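Local coordinates for catalase (Corynebacterium glutamicum, PDB 4B7H), which breaks down hydrogen peroxide to water and oxygen at a haem and is inhibited by nitric oxide, at residues 73-86 against 306-319. Numbering follows the deposited sequence.
Sequences GHGAFGELHITEDV and PVGYFILNRNPRNF
The side chains of His81 and Tyr309 run alongside each other, their ring planes 1° apart but slid so far that the rings barely overlap. Tyr309 OH sits over the centre of one imidazole face, 3.5 Å from His81 CG, while His81 CB rests on a face of the phenol, offset toward its rim, as a CH-pi contact. Tyr309 CG, wedged between its own backbone N and carbonyl carbon (chi1 70°), swings the phenol over its cross-strand neighbour; Thr83 CG2 meets that ring at its edge. At the imidazole edge, nearly in plane, His81 NE2 donates to the anti lone pair of Glu79 OE1 (2.8 Å), which pins the ring's rotation. The other oxygen, Glu79 OE2, receives Asn313 ND2 from above the carboxylate plane (3.1 Å); Ala5 N also binds it, and Ser4 holds Asn313 OD1. Far along the strand, Gly73 O approaches the Phe319 ring edge in plane, 3.3 Å from CZ.

Antiparallel backbone bonds join the strands from Phe77 to His81, and past the strand end Val307 O accepts both Thr83 N (3.0 Å) and Glu84 N (3.1 Å). Asn313 and Arg314 together face Phe77 in a classic beta bulge, shifting the register by one. A water bridges Glu84 OE1 and Pro306 O.

These are two neighbouring strands of the catalase beta-barrel, with Gly73 close to the haem. Strand 100-108 pairs with the far edge of 73-82 and strand 270-279 with that of 305-314; Phe310 meets Trp271, and helix 254-264 packs on Ala76 and Phe319.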
loop_
_atom_site.group_PDB
_atom_site.type_symbol
_atom_site.label_atom_id
_atom_site.label_comp_id
_atom_site.label_asym_id
_atom_site.label_seq_id
_atom_site.Cartn_x
_atom_site.Cartn_y
_atom_site.Cartn_z
ATOM N N GLY A 73 -2.545 -11.579 -19.644
ATOM C CA GLY A 73 -1.419 -12.170 -20.338
ATOM C C GLY A 73 -0.939 -13.457 -19.714
ATOM O O GLY A 73 -1.509 -13.937 -18.729
ATOM N N HIS A 74 0.130 -14.005 -20.283
ATOM C CA HIS A 74 0.623 -15.322 -19.905
ATOM C C HIS A 74 2.008 -15.439 -20.492
ATOM O O HIS A 74 2.390 -14.651 -21.364
ATOM C CB HIS A 74 -0.274 -16.410 -20.494
ATOM C CG HIS A 74 -0.514 -16.240 -21.958
ATOM N ND1 HIS A 74 -1.508 -15.422 -22.453
ATOM C CD2 HIS A 74 0.142 -16.734 -23.035
ATOM C CE1 HIS A 74 -1.471 -15.441 -23.775
ATOM N NE2 HIS A 74 -0.469 -16.215 -24.153
ATOM N N GLY A 75 2.781 -16.413 -20.038
ATOM C CA GLY A 75 4.143 -16.465 -20.518
ATOM C C GLY A 75 4.865 -17.773 -20.323
ATOM O O GLY A 75 4.268 -18.800 -19.993
ATOM N N ALA A 76 6.173 -17.721 -20.529
ATOM C CA ALA A 76 7.005 -18.911 -20.529
ATOM C C ALA A 76 8.455 -18.502 -20.446
ATOM O O ALA A 76 8.780 -17.315 -20.421
ATOM C CB ALA A 76 6.762 -19.726 -21.792
ATOM N N PHE A 77 9.327 -19.499 -20.407
ATOM C CA PHE A 77 10.753 -19.266 -20.293
ATOM C C PHE A 77 11.452 -20.073 -21.366
ATOM O O PHE A 77 10.870 -20.995 -21.937
ATOM C CB PHE A 77 11.244 -19.639 -18.885
ATOM C CG PHE A 77 10.657 -18.778 -17.810
ATOM C CD1 PHE A 77 9.389 -19.042 -17.310
ATOM C CD2 PHE A 77 11.360 -17.687 -17.317
ATOM C CE1 PHE A 77 8.834 -18.232 -16.320
ATOM C CE2 PHE A 77 10.817 -16.869 -16.338
ATOM C CZ PHE A 77 9.546 -17.146 -15.834
ATOM N N GLY A 78 12.697 -19.723 -21.651
ATOM C CA GLY A 78 13.393 -20.360 -22.750
ATOM C C GLY A 78 14.812 -19.873 -22.929
ATOM O O GLY A 78 15.489 -19.536 -21.957
ATOM N N GLU A 79 15.263 -19.851 -24.182
ATOM C CA GLU A 79 16.677 -19.648 -24.501
ATOM C C GLU A 79 16.834 -18.825 -25.766
ATOM O O GLU A 79 16.138 -19.069 -26.768
ATOM C CB GLU A 79 17.375 -21.004 -24.710
ATOM C CG GLU A 79 17.205 -21.974 -23.553
ATOM C CD GLU A 79 17.675 -23.383 -23.859
ATOM O OE1 GLU A 79 18.252 -23.623 -24.945
ATOM O OE2 GLU A 79 17.466 -24.266 -22.999
ATOM N N LEU A 80 17.761 -17.869 -25.724
ATOM C CA LEU A 80 18.200 -17.140 -26.910
ATOM C C LEU A 80 19.516 -17.738 -27.396
ATOM O O LEU A 80 20.462 -17.867 -26.618
ATOM C CB LEU A 80 18.416 -15.662 -26.567
ATOM C CG LEU A 80 19.086 -14.789 -27.634
ATOM C CD1 LEU A 80 18.170 -14.625 -28.838
ATOM C CD2 LEU A 80 19.477 -13.438 -27.049
ATOM N N HIS A 81 19.577 -18.097 -28.678
ATOM C CA HIS A 81 20.792 -18.651 -29.277
ATOM C C HIS A 81 21.308 -17.751 -30.404
ATOM O O HIS A 81 20.608 -17.522 -31.391
ATOM C CB HIS A 81 20.513 -20.045 -29.847
ATOM C CG HIS A 81 20.199 -21.074 -28.809
ATOM N ND1 HIS A 81 21.080 -22.078 -28.469
ATOM C CD2 HIS A 81 19.101 -21.258 -28.038
ATOM C CE1 HIS A 81 20.539 -22.835 -27.530
ATOM N NE2 HIS A 81 19.341 -22.355 -27.247
ATOM N N ILE A 82 22.534 -17.252 -30.275
ATOM C CA ILE A 82 23.136 -16.450 -31.340
ATOM C C ILE A 82 23.783 -17.356 -32.391
ATOM O O ILE A 82 24.534 -18.274 -32.050
ATOM C CB ILE A 82 24.172 -15.464 -30.770
ATOM C CG1 ILE A 82 23.540 -14.616 -29.662
ATOM C CG2 ILE A 82 24.754 -14.592 -31.866
ATOM C CD1 ILE A 82 22.256 -13.894 -30.079
ATOM N N THR A 83 23.488 -17.103 -33.668
ATOM C CA THR A 83 24.015 -17.929 -34.758
ATOM C C THR A 83 24.776 -17.125 -35.824
ATOM O O THR A 83 25.347 -17.700 -36.756
ATOM C CB THR A 83 22.901 -18.760 -35.452
ATOM O OG1 THR A 83 21.952 -17.882 -36.073
ATOM C CG2 THR A 83 22.185 -19.668 -34.452
ATOM N N GLU A 84 24.770 -15.803 -35.688
ATOM C CA GLU A 84 25.478 -14.922 -36.610
ATOM C C GLU A 84 26.482 -14.067 -35.847
ATOM O O GLU A 84 26.455 -14.029 -34.621
ATOM C CB GLU A 84 24.483 -14.019 -37.336
ATOM C CG GLU A 84 23.504 -14.765 -38.214
ATOM C CD GLU A 84 24.141 -15.247 -39.506
ATOM O OE1 GLU A 84 24.879 -14.462 -40.141
ATOM O OE2 GLU A 84 23.909 -16.414 -39.882
ATOM N N ASP A 85 27.378 -13.402 -36.572
ATOM C CA ASP A 85 28.316 -12.463 -35.961
ATOM C C ASP A 85 27.861 -11.020 -36.204
ATOM O O ASP A 85 28.010 -10.497 -37.310
ATOM C CB ASP A 85 29.732 -12.692 -36.510
ATOM C CG ASP A 85 30.786 -11.873 -35.790
ATOM O OD1 ASP A 85 30.429 -10.941 -35.039
ATOM O OD2 ASP A 85 31.984 -12.160 -35.976
ATOM N N VAL A 86 27.308 -10.383 -35.169
ATOM C CA VAL A 86 26.897 -8.978 -35.256
ATOM C C VAL A 86 27.810 -8.077 -34.422
ATOM O O VAL A 86 27.460 -6.936 -34.116
ATOM C CB VAL A 86 25.409 -8.760 -34.848
ATOM C CG1 VAL A 86 24.489 -9.431 -35.851
ATOM C CG2 VAL A 86 25.136 -9.268 -33.426
ATOM N N PRO A 306 19.976 -11.358 -40.124
ATOM C CA PRO A 306 19.789 -12.397 -39.100
ATOM C C PRO A 306 20.755 -12.283 -37.923
ATOM O O PRO A 306 21.898 -11.864 -38.098
ATOM C CB PRO A 306 20.054 -13.691 -39.871
ATOM C CG PRO A 306 21.010 -13.282 -40.956
ATOM C CD PRO A 306 20.531 -11.911 -41.373
ATOM N N VAL A 307 20.285 -12.657 -36.734
ATOM C CA VAL A 307 21.091 -12.598 -35.519
ATOM C C VAL A 307 21.146 -13.980 -34.874
ATOM O O VAL A 307 22.218 -14.466 -34.497
ATOM C CB VAL A 307 20.518 -11.579 -34.502
ATOM C CG1 VAL A 307 21.335 -11.589 -33.218
ATOM C CG2 VAL A 307 20.478 -10.180 -35.111
ATOM N N GLY A 308 19.985 -14.612 -34.749
ATOM C CA GLY A 308 19.885 -15.895 -34.069
ATOM C C GLY A 308 18.432 -16.306 -33.947
ATOM O O GLY A 308 17.614 -15.904 -34.771
ATOM N N TYR A 309 18.107 -17.120 -32.945
ATOM C CA TYR A 309 16.721 -17.506 -32.710
ATOM C C TYR A 309 16.478 -17.619 -31.216
ATOM O O TYR A 309 17.426 -17.737 -30.432
ATOM C CB TYR A 309 16.391 -18.840 -33.398
ATOM C CG TYR A 309 17.067 -20.052 -32.777
ATOM C CD1 TYR A 309 18.328 -20.463 -33.197
ATOM C CD2 TYR A 309 16.438 -20.791 -31.778
ATOM C CE1 TYR A 309 18.949 -21.571 -32.627
ATOM C CE2 TYR A 309 17.044 -21.893 -31.201
ATOM C CZ TYR A 309 18.300 -22.285 -31.629
ATOM O OH TYR A 309 18.897 -23.391 -31.048
ATOM N N PHE A 310 15.214 -17.598 -30.811
ATOM C CA PHE A 310 14.888 -17.978 -29.444
ATOM C C PHE A 310 13.789 -19.033 -29.438
ATOM O O PHE A 310 13.004 -19.143 -30.387
ATOM C CB PHE A 310 14.598 -16.769 -28.525
ATOM C CG PHE A 310 13.305 -16.048 -28.807
ATOM C CD1 PHE A 310 12.095 -16.551 -28.344
ATOM C CD2 PHE A 310 13.310 -14.829 -29.480
ATOM C CE1 PHE A 310 10.908 -15.870 -28.573
ATOM C CE2 PHE A 310 12.125 -14.142 -29.720
ATOM C CZ PHE A 310 10.923 -14.668 -29.268
ATOM N N ILE A 311 13.778 -19.831 -28.379
ATOM C CA ILE A 311 12.878 -20.965 -28.249
ATOM C C ILE A 311 12.234 -20.917 -26.870
ATOM O O ILE A 311 12.885 -20.542 -25.891
ATOM C CB ILE A 311 13.652 -22.299 -28.474
ATOM C CG1 ILE A 311 12.723 -23.512 -28.409
ATOM C CG2 ILE A 311 14.843 -22.426 -27.513
ATOM C CD1 ILE A 311 13.388 -24.809 -28.868
ATOM N N LEU A 312 10.946 -21.244 -26.798
ATOM C CA LEU A 312 10.262 -21.290 -25.509
ATOM C C LEU A 312 10.131 -22.754 -25.114
ATOM O O LEU A 312 9.393 -23.514 -25.761
ATOM C CB LEU A 312 8.884 -20.629 -25.586
ATOM C CG LEU A 312 8.872 -19.192 -26.116
ATOM C CD1 LEU A 312 7.453 -18.623 -26.117
ATOM C CD2 LEU A 312 9.813 -18.308 -25.307
ATOM N N ASN A 313 10.851 -23.153 -24.067
ATOM C CA ASN A 313 10.884 -24.565 -23.685
ATOM C C ASN A 313 10.594 -24.861 -22.213
ATOM O O ASN A 313 10.828 -25.974 -21.751
ATOM C CB ASN A 313 12.212 -25.217 -24.112
ATOM C CG ASN A 313 13.424 -24.608 -23.413
ATOM O OD1 ASN A 313 13.292 -23.753 -22.527
ATOM N ND2 ASN A 313 14.614 -25.053 -23.808
ATOM N N ARG A 314 10.073 -23.881 -21.480
ATOM C CA ARG A 314 9.782 -24.091 -20.070
ATOM C C ARG A 314 8.553 -23.302 -19.653
ATOM O O ARG A 314 8.513 -22.077 -19.800
ATOM C CB ARG A 314 10.996 -23.684 -19.225
ATOM C CG ARG A 314 10.732 -23.620 -17.707
ATOM C CD ARG A 314 10.504 -25.007 -17.081
ATOM N NE ARG A 314 11.692 -25.839 -17.243
ATOM C CZ ARG A 314 11.755 -26.937 -17.990
ATOM N NH1 ARG A 314 10.675 -27.384 -18.620
ATOM N NH2 ARG A 314 12.901 -27.602 -18.090
ATOM N N ASN A 315 7.548 -24.002 -19.137
ATOM C CA ASN A 315 6.389 -23.348 -18.552
ATOM C C ASN A 315 6.765 -22.792 -17.182
ATOM O O ASN A 315 7.673 -23.316 -16.524
ATOM C CB ASN A 315 5.233 -24.342 -18.393
ATOM C CG ASN A 315 4.444 -24.549 -19.678
ATOM O OD1 ASN A 315 4.005 -25.664 -19.986
ATOM N ND2 ASN A 315 4.250 -23.475 -20.425
ATOM N N PRO A 316 6.074 -21.730 -16.735
ATOM C CA PRO A 316 6.335 -21.288 -15.358
ATOM C C PRO A 316 6.015 -22.387 -14.333
ATOM O O PRO A 316 5.178 -23.258 -14.598
ATOM C CB PRO A 316 5.361 -20.115 -15.175
ATOM C CG PRO A 316 4.283 -20.339 -16.186
ATOM C CD PRO A 316 4.947 -21.012 -17.356
ATOM N N ARG A 317 6.675 -22.341 -13.179
ATOM C CA ARG A 317 6.332 -23.219 -12.062
ATOM C C ARG A 317 5.081 -22.716 -11.344
ATOM O O ARG A 317 4.265 -23.511 -10.885
ATOM C CB ARG A 317 7.476 -23.286 -11.051
ATOM C CG ARG A 317 8.848 -23.572 -11.623
ATOM C CD ARG A 317 8.996 -24.999 -12.070
ATOM N NE ARG A 317 10.399 -25.349 -12.299
ATOM C CZ ARG A 317 10.802 -26.233 -13.205
ATOM N NH1 ARG A 317 9.912 -26.845 -13.973
ATOM N NH2 ARG A 317 12.094 -26.497 -13.350
ATOM N N ASN A 318 4.949 -21.394 -11.231
ATOM C CA ASN A 318 3.810 -20.777 -10.555
ATOM C C ASN A 318 3.468 -19.496 -11.307
ATOM O O ASN A 318 4.296 -18.584 -11.395
ATOM C CB ASN A 318 4.126 -20.501 -9.071
ATOM C CG ASN A 318 2.972 -19.828 -8.331
ATOM O OD1 ASN A 318 2.578 -18.711 -8.666
ATOM N ND2 ASN A 318 2.443 -20.495 -7.304
ATOM N N PHE A 319 2.268 -19.463 -11.882
ATOM C CA PHE A 319 1.837 -18.402 -12.781
ATOM C C PHE A 319 1.864 -17.026 -12.107
ATOM O O PHE A 319 2.419 -16.079 -12.643
ATOM C CB PHE A 319 0.434 -18.726 -13.301
ATOM C CG PHE A 319 -0.101 -17.723 -14.279
ATOM C CD1 PHE A 319 -0.812 -16.616 -13.842
ATOM C CD2 PHE A 319 0.096 -17.896 -15.640
ATOM C CE1 PHE A 319 -1.308 -15.689 -14.746
ATOM C CE2 PHE A 319 -0.400 -16.972 -16.553
ATOM C CZ PHE A 319 -1.096 -15.866 -16.101
HETATM O O HOH W 1 24.013 -11.546 -39.940
#